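Side-chain contacts in alcohol dehydrogenase, zinc-containing (Thermotoga maritima, PDB 1VJ0), which probably acts as a zinc-dependent oxidoreductase of the medium-chain alcohol dehydrogenase family, binding two zinc ions per chain: residues E114-C118 and K119-E123; D328-H331 and F332-V336; I153-D156 and P157-V161. All coordinates share one frame; numbering follows the deposited sequence. Where two conformers were deposited one is given.

Contact 1: E114-C118 and K119-E123; sequences ECYWC and KVSKE. With ZN (zinc ion), chain E.
Tyr116 O accepts from both Val120 N and Ser121 N, the latter at 2.9 Å, as the short helix 116-119 runs out. One residue on, Trp117 O takes Glu123 N at 2.8 Å, once Lys122, with positive phi, has turned the chain out of the helix. The phenol ring of Tyr116 is flanked by the two residues that bond to its carbonyl: its CE1 is 3.7 Å from Val120 CG1, while CE2 on the other side of the ring meets Ser121 CB. Val120 CB also makes an off-centre CH-pi contact with the ring, a role suited to a branched apolar residue. Ser121 OG donates to Glu123 OE1 at 2.7 Å, arriving above the carboxylate plane, and this tethers the carboxylate beside the indole edge, where OE1 lies 3.5 Å from Trp117 CD1 and the two planes are only 20° apart. Arg289 of a third subunit forms a salt bridge with the same oxygen, and Trp117 NE1 donates to Arg290 O of that subunit. All this grows from the structural-zinc lobe of the medium-chain dehydrogenases, in which Cys115 and Cys118 join Cys112 and Cys127 around the metal. Cys115 is also the N-cap: with SG set between its own N and carbonyl carbon (chi1 71°), it binds zinc and accepts Cys118 N at 3.4 Å along an almost straight N-H. Cys118 SG closes on the zinc at 2.3 Å from the first turn of the helix.

Contact 2: D328-H331 and F332-V336; sequences DTSH and FVKTV
With OG1 anti to its own carbonyl carbon (chi1 -65°), Thr335 turns its hydroxyl back along helix 329-340 onto His331 O, and a similar first torsion at Lys334 lays that chain, extended beyond CG, past Ser330 O. The N-terminus of this helix is a capping box formed by Asp328 and His331: Asp328 OD1 accepts His331 N at 3.2 Å, and His331 ND1 returns the favour by accepting Asp328 N at 3.0 Å. Ser330 OG donates a further bond to the syn lone pair of Asp328 OD1, so a single carboxylate oxygen gathers donors from the first turn; its mate OD2 is engaged by Lys122 of a second subunit. OD1 also sits over one face of the imidazole, near its rim. One turn further on, His331 O is gripped from opposite faces of its plane by Thr335 N and Thr335 OG1, the hydroxyl at 2.7 Å. Threonine suits this buried place, since its polar branch is satisfied within its own helix; a valine here would probably leave His331 O with the backbone bond alone from this residue and a methyl pressed against a polar oxygen. Phe332 CB packs 3.4 Å from Thr329 O, and its side chain packs on Met177 of helix 170-188 and Leu162 of strand 161-164. Lys334 CG passes 3.3 Å from Ser330 O, and a water accepting from Lys334 NZ at 2.7 Å donates on to Ser330 OG.

Contact 3: I153-D156 and P157-V161; sequences IVLD and PETDV
The carboxylates of Asp156 and Glu158 stand steeply to one another, their planes 75° apart, with Glu158 OE1 3.3 Å from Asp156 CB. Glu158 comes back over the chain because it bends at chi2 (88°). The like charges of Asp156 OD1 and Glu158 OE1 remain 4.5 Å apart, and a water between them donates to OE1 at 2.7 Å and more weakly to OD1. Repulsion is probably eased further by Arg137, which forms a salt bridge with Asp156 OD2. These residues belong to a type I beta turn, Asp156 to Thr159, that leads from strand 152-155 into strand 161-164 of the GroES-like domain. Pro157 fits the second position, its ring fixing the phi that this turn needs. Thr159 closes the turn twice over on Asp156 O: its N donates at 3.0 Å, and its OG1 at 2.8 Å from only 18° out of the carbonyl plane. The hydroxyl also bonds to Tyr133 OH and lies 3.7 Å from Leu155 CB, at the border between the turn and its apolar side. There Leu155 CD1 and Val161 CG2 approach loosely at 4.4 Å, beside Trp106 and Ile104 of strand 103-106.

Overall arrangement
Contact 2 is the buried one, contact 1 lies at the surface of the chain, and contact 3 is intermediate. Their chemistry follows: a metal-bound helix start and aromatic packing in contact 1, a capped helix start in contact 2, with one carboxylate oxygen turned to its own first turn and the other to a neighbouring subunit, and a water-bridged acidic turn between strands in contact 3. Contacts 2 and 3 touch directly, for Thr329 OG1 and Asp160 OD2 lie 2.5 Å apart in a probable hydrogen bond. Contact 1 touches neither within the chain, yet Lys122 forms a salt bridge with Asp328, and Lys119 one with Asp160, both acids belonging to a second subunit, so the zinc lobe docks on both other contacts of its neighbour.

Contact 1: E114-C118 and K119-E123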
# COMPACT_ATOMS: atom_id res chain seq x y z
N GLU A 114 -22.16 2.00 -10.58
CA GLU A 114 -22.36 3.40 -11.00
C GLU A 114 -22.06 4.44 -9.92
O GLU A 114 -21.88 5.61 -10.22
CB GLU A 114 -23.78 3.58 -11.52
CG GLU A 114 -24.04 2.66 -12.72
CD GLU A 114 -25.28 3.03 -13.45
OE1 GLU A 114 -26.32 3.21 -12.75
OE2 GLU A 114 -25.21 3.13 -14.71
N CYS A 115 -21.98 4.04 -8.65
CA CYS A 115 -21.87 5.02 -7.60
C CYS A 115 -20.42 5.32 -7.24
O CYS A 115 -19.48 4.71 -7.78
CB CYS A 115 -22.63 4.54 -6.37
SG CYS A 115 -21.83 3.18 -5.57
N TYR A 116 -20.25 6.25 -6.32
CA TYR A 116 -18.95 6.63 -5.79
C TYR A 116 -18.16 5.42 -5.32
O TYR A 116 -16.97 5.30 -5.58
CB TYR A 116 -19.10 7.60 -4.63
CG TYR A 116 -17.80 8.01 -3.94
CD1 TYR A 116 -17.02 9.06 -4.44
CD2 TYR A 116 -17.34 7.32 -2.85
CE1 TYR A 116 -15.84 9.41 -3.83
CE2 TYR A 116 -16.17 7.66 -2.25
CZ TYR A 116 -15.42 8.70 -2.71
OH TYR A 116 -14.25 9.05 -2.02
N TRP A 117 -18.83 4.53 -4.59
CA TRP A 117 -18.11 3.41 -4.02
C TRP A 117 -17.74 2.37 -5.06
O TRP A 117 -16.61 1.83 -4.99
CB TRP A 117 -18.87 2.79 -2.85
CG TRP A 117 -18.92 3.66 -1.64
CD1 TRP A 117 -17.98 3.76 -0.65
CD2 TRP A 117 -19.95 4.58 -1.29
NE1 TRP A 117 -18.39 4.67 0.30
CE2 TRP A 117 -19.60 5.17 -0.05
CE3 TRP A 117 -21.18 4.95 -1.89
CZ2 TRP A 117 -20.39 6.14 0.58
CZ3 TRP A 117 -21.96 5.94 -1.25
CH2 TRP A 117 -21.57 6.47 -0.03
N CYS A 118 -18.66 2.06 -5.97
CA CYS A 118 -18.38 1.12 -7.03
C CYS A 118 -17.33 1.68 -8.02
O CYS A 118 -16.52 0.94 -8.51
CB CYS A 118 -19.63 0.79 -7.80
SG CYS A 118 -20.90 -0.17 -6.87
N LYS A 119 -17.35 2.98 -8.31
CA LYS A 119 -16.54 3.52 -9.42
C LYS A 119 -15.37 4.42 -9.05
O LYS A 119 -14.45 4.55 -9.84
CB LYS A 119 -17.42 4.25 -10.44
CG LYS A 119 -18.21 3.28 -11.37
CD LYS A 119 -17.23 2.73 -12.45
CE LYS A 119 -17.89 1.84 -13.48
NZ LYS A 119 -19.08 2.47 -14.15
N VAL A 120 -15.40 5.06 -7.89
CA VAL A 120 -14.38 6.03 -7.57
C VAL A 120 -13.48 5.48 -6.51
O VAL A 120 -12.28 5.40 -6.72
CB VAL A 120 -14.95 7.38 -7.16
CG1 VAL A 120 -13.84 8.33 -6.80
CG2 VAL A 120 -15.84 8.01 -8.28
N SER A 121 -14.04 5.09 -5.36
CA SER A 121 -13.23 4.53 -4.28
C SER A 121 -12.95 3.05 -4.45
O SER A 121 -12.12 2.52 -3.74
CB SER A 121 -13.88 4.80 -2.91
OG SER A 121 -14.92 3.90 -2.67
N LYS A 122 -13.65 2.37 -5.35
CA LYS A 122 -13.42 0.93 -5.61
C LYS A 122 -13.62 0.05 -4.35
O LYS A 122 -12.82 -0.82 -4.05
CB LYS A 122 -12.01 0.73 -6.24
CG LYS A 122 -11.91 1.43 -7.58
CD LYS A 122 -10.50 1.24 -8.19
CE LYS A 122 -10.41 1.79 -9.62
NZ LYS A 122 -8.99 1.57 -10.15
N GLU A 123 -14.68 0.38 -3.61
CA GLU A 123 -15.15 -0.36 -2.44
C GLU A 123 -16.60 -0.81 -2.66
O GLU A 123 -17.50 -0.35 -1.97
CB GLU A 123 -15.09 0.56 -1.22
CG GLU A 123 -13.70 1.06 -0.86
CD GLU A 123 -13.67 2.32 0.00
OE1 GLU A 123 -14.52 3.23 -0.11
OE2 GLU A 123 -12.72 2.41 0.80
ZN ZN E . -22.74 1.13 -6.27

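Contact 2: D328-H331 and F332-V336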
# COMPACT_ATOMS: atom_id res chain seq x y z
N ASP A 328 -16.65 -8.36 -1.38
CA ASP A 328 -16.94 -8.13 -2.76
C ASP A 328 -16.44 -9.28 -3.63
O ASP A 328 -16.00 -10.31 -3.13
CB ASP A 328 -16.42 -6.75 -3.21
CG ASP A 328 -14.93 -6.65 -3.21
OD1 ASP A 328 -14.19 -7.65 -3.38
OD2 ASP A 328 -14.39 -5.54 -3.09
N THR A 329 -16.55 -9.13 -4.95
CA THR A 329 -16.16 -10.17 -5.86
C THR A 329 -14.67 -10.51 -5.84
O THR A 329 -14.35 -11.63 -6.05
CB THR A 329 -16.59 -9.79 -7.27
OG1 THR A 329 -18.03 -9.78 -7.31
CG2 THR A 329 -16.14 -10.82 -8.29
N SER A 330 -13.78 -9.55 -5.55
CA SER A 330 -12.38 -9.88 -5.39
C SER A 330 -12.18 -10.79 -4.17
O SER A 330 -11.42 -11.76 -4.22
CB SER A 330 -11.48 -8.62 -5.31
OG SER A 330 -11.62 -7.95 -4.04
N HIS A 331 -12.89 -10.53 -3.08
CA HIS A 331 -12.76 -11.38 -1.93
C HIS A 331 -13.34 -12.77 -2.19
O HIS A 331 -12.78 -13.79 -1.72
CB HIS A 331 -13.47 -10.76 -0.72
CG HIS A 331 -13.01 -9.39 -0.38
ND1 HIS A 331 -13.89 -8.34 -0.24
CD2 HIS A 331 -11.77 -8.87 -0.21
CE1 HIS A 331 -13.21 -7.24 0.07
NE2 HIS A 331 -11.92 -7.53 0.08
N PHE A 332 -14.46 -12.79 -2.90
CA PHE A 332 -15.14 -14.03 -3.36
C PHE A 332 -14.17 -15.01 -4.08
O PHE A 332 -13.99 -16.18 -3.71
CB PHE A 332 -16.37 -13.61 -4.22
CG PHE A 332 -16.96 -14.71 -5.06
CD1 PHE A 332 -17.56 -15.81 -4.50
CD2 PHE A 332 -16.90 -14.63 -6.42
CE1 PHE A 332 -18.12 -16.82 -5.33
CE2 PHE A 332 -17.43 -15.64 -7.24
CZ PHE A 332 -18.03 -16.72 -6.68
N VAL A 333 -13.51 -14.51 -5.10
CA VAL A 333 -12.63 -15.32 -5.90
C VAL A 333 -11.46 -15.85 -5.05
O VAL A 333 -11.10 -17.04 -5.09
CB VAL A 333 -12.12 -14.44 -7.09
CG1 VAL A 333 -10.83 -14.97 -7.68
CG2 VAL A 333 -13.19 -14.28 -8.11
N LYS A 334 -10.87 -14.98 -4.24
CA LYS A 334 -9.73 -15.40 -3.44
C LYS A 334 -10.12 -16.37 -2.33
O LYS A 334 -9.36 -17.26 -1.94
CB LYS A 334 -8.99 -14.18 -2.88
CG LYS A 334 -8.53 -13.24 -3.96
CD LYS A 334 -7.99 -11.92 -3.42
CE LYS A 334 -7.71 -10.97 -4.60
NZ LYS A 334 -7.43 -9.51 -4.22
N THR A 335 -11.33 -16.20 -1.82
CA THR A 335 -11.87 -17.14 -0.81
C THR A 335 -12.10 -18.52 -1.43
O THR A 335 -11.77 -19.54 -0.82
CB THR A 335 -13.18 -16.59 -0.24
OG1 THR A 335 -12.90 -15.38 0.47
CG2 THR A 335 -13.82 -17.55 0.76
N VAL A 336 -12.69 -18.56 -2.62
CA VAL A 336 -12.87 -19.81 -3.31
C VAL A 336 -11.50 -20.48 -3.52
O VAL A 336 -11.38 -21.68 -3.29
CB VAL A 336 -13.63 -19.61 -4.65
CG1 VAL A 336 -13.56 -20.83 -5.53
CG2 VAL A 336 -15.06 -19.19 -4.38
O HOH W 1 -9.28 -8.59 -2.47

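Contact 3: I153-D156 and P157-V161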
# COMPACT_ATOMS: atom_id res chain seq x y z
N ILE A 153 -32.83 -21.22 -8.17
CA ILE A 153 -32.74 -19.78 -8.03
C ILE A 153 -32.54 -19.18 -9.43
O ILE A 153 -31.95 -19.81 -10.32
CB ILE A 153 -31.56 -19.39 -7.07
CG1 ILE A 153 -31.58 -17.89 -6.73
CG2 ILE A 153 -30.21 -19.79 -7.70
CD1 ILE A 153 -30.65 -17.55 -5.59
N VAL A 154 -33.10 -17.99 -9.65
CA VAL A 154 -32.85 -17.24 -10.86
C VAL A 154 -31.82 -16.16 -10.56
O VAL A 154 -32.05 -15.29 -9.72
CB VAL A 154 -34.14 -16.56 -11.37
CG1 VAL A 154 -33.85 -15.72 -12.62
CG2 VAL A 154 -35.22 -17.63 -11.64
N LEU A 155 -30.67 -16.22 -11.23
CA LEU A 155 -29.58 -15.26 -11.02
C LEU A 155 -29.66 -14.21 -12.13
O LEU A 155 -29.82 -14.53 -13.31
CB LEU A 155 -28.21 -15.97 -11.06
CG LEU A 155 -27.91 -17.10 -10.10
CD1 LEU A 155 -26.47 -17.49 -10.31
CD2 LEU A 155 -28.12 -16.70 -8.67
N ASP A 156 -29.61 -12.94 -11.75
CA ASP A 156 -29.57 -11.83 -12.71
C ASP A 156 -28.28 -11.87 -13.54
O ASP A 156 -27.28 -12.36 -13.07
CB ASP A 156 -29.55 -10.50 -11.97
CG ASP A 156 -30.90 -10.07 -11.40
OD1 ASP A 156 -31.94 -10.13 -12.09
OD2 ASP A 156 -30.98 -9.62 -10.24
N PRO A 157 -28.26 -11.25 -14.72
CA PRO A 157 -27.06 -11.23 -15.57
C PRO A 157 -25.89 -10.56 -14.90
O PRO A 157 -24.75 -10.88 -15.18
CB PRO A 157 -27.53 -10.46 -16.83
CG PRO A 157 -28.78 -9.73 -16.45
CD PRO A 157 -29.40 -10.57 -15.36
N GLU A 158 -26.17 -9.65 -13.98
CA GLU A 158 -25.12 -8.90 -13.29
C GLU A 158 -24.41 -9.72 -12.22
O GLU A 158 -23.41 -9.27 -11.67
CB GLU A 158 -25.72 -7.66 -12.64
CG GLU A 158 -26.25 -6.66 -13.64
CD GLU A 158 -27.67 -6.91 -14.05
OE1 GLU A 158 -28.30 -7.85 -13.55
OE2 GLU A 158 -28.16 -6.14 -14.89
N THR A 159 -24.95 -10.88 -11.86
CA THR A 159 -24.30 -11.72 -10.89
C THR A 159 -22.86 -12.16 -11.32
O THR A 159 -22.62 -12.67 -12.44
CB THR A 159 -25.10 -13.03 -10.70
OG1 THR A 159 -26.48 -12.74 -10.42
CG2 THR A 159 -24.57 -13.83 -9.51
N ASP A 160 -21.95 -12.04 -10.36
CA ASP A 160 -20.61 -12.62 -10.53
C ASP A 160 -20.62 -14.10 -10.21
O ASP A 160 -20.94 -14.54 -9.10
CB ASP A 160 -19.60 -11.85 -9.69
CG ASP A 160 -19.56 -10.36 -10.07
OD1 ASP A 160 -19.57 -10.01 -11.27
OD2 ASP A 160 -19.58 -9.47 -9.23
N VAL A 161 -20.22 -14.87 -11.22
CA VAL A 161 -20.27 -16.31 -11.17
C VAL A 161 -18.87 -16.87 -11.39
O VAL A 161 -18.04 -16.31 -12.15
CB VAL A 161 -21.24 -16.83 -12.26
CG1 VAL A 161 -21.32 -18.34 -12.23
CG2 VAL A 161 -22.64 -16.20 -12.09
O HOH W 2 -31.00 -7.78 -13.86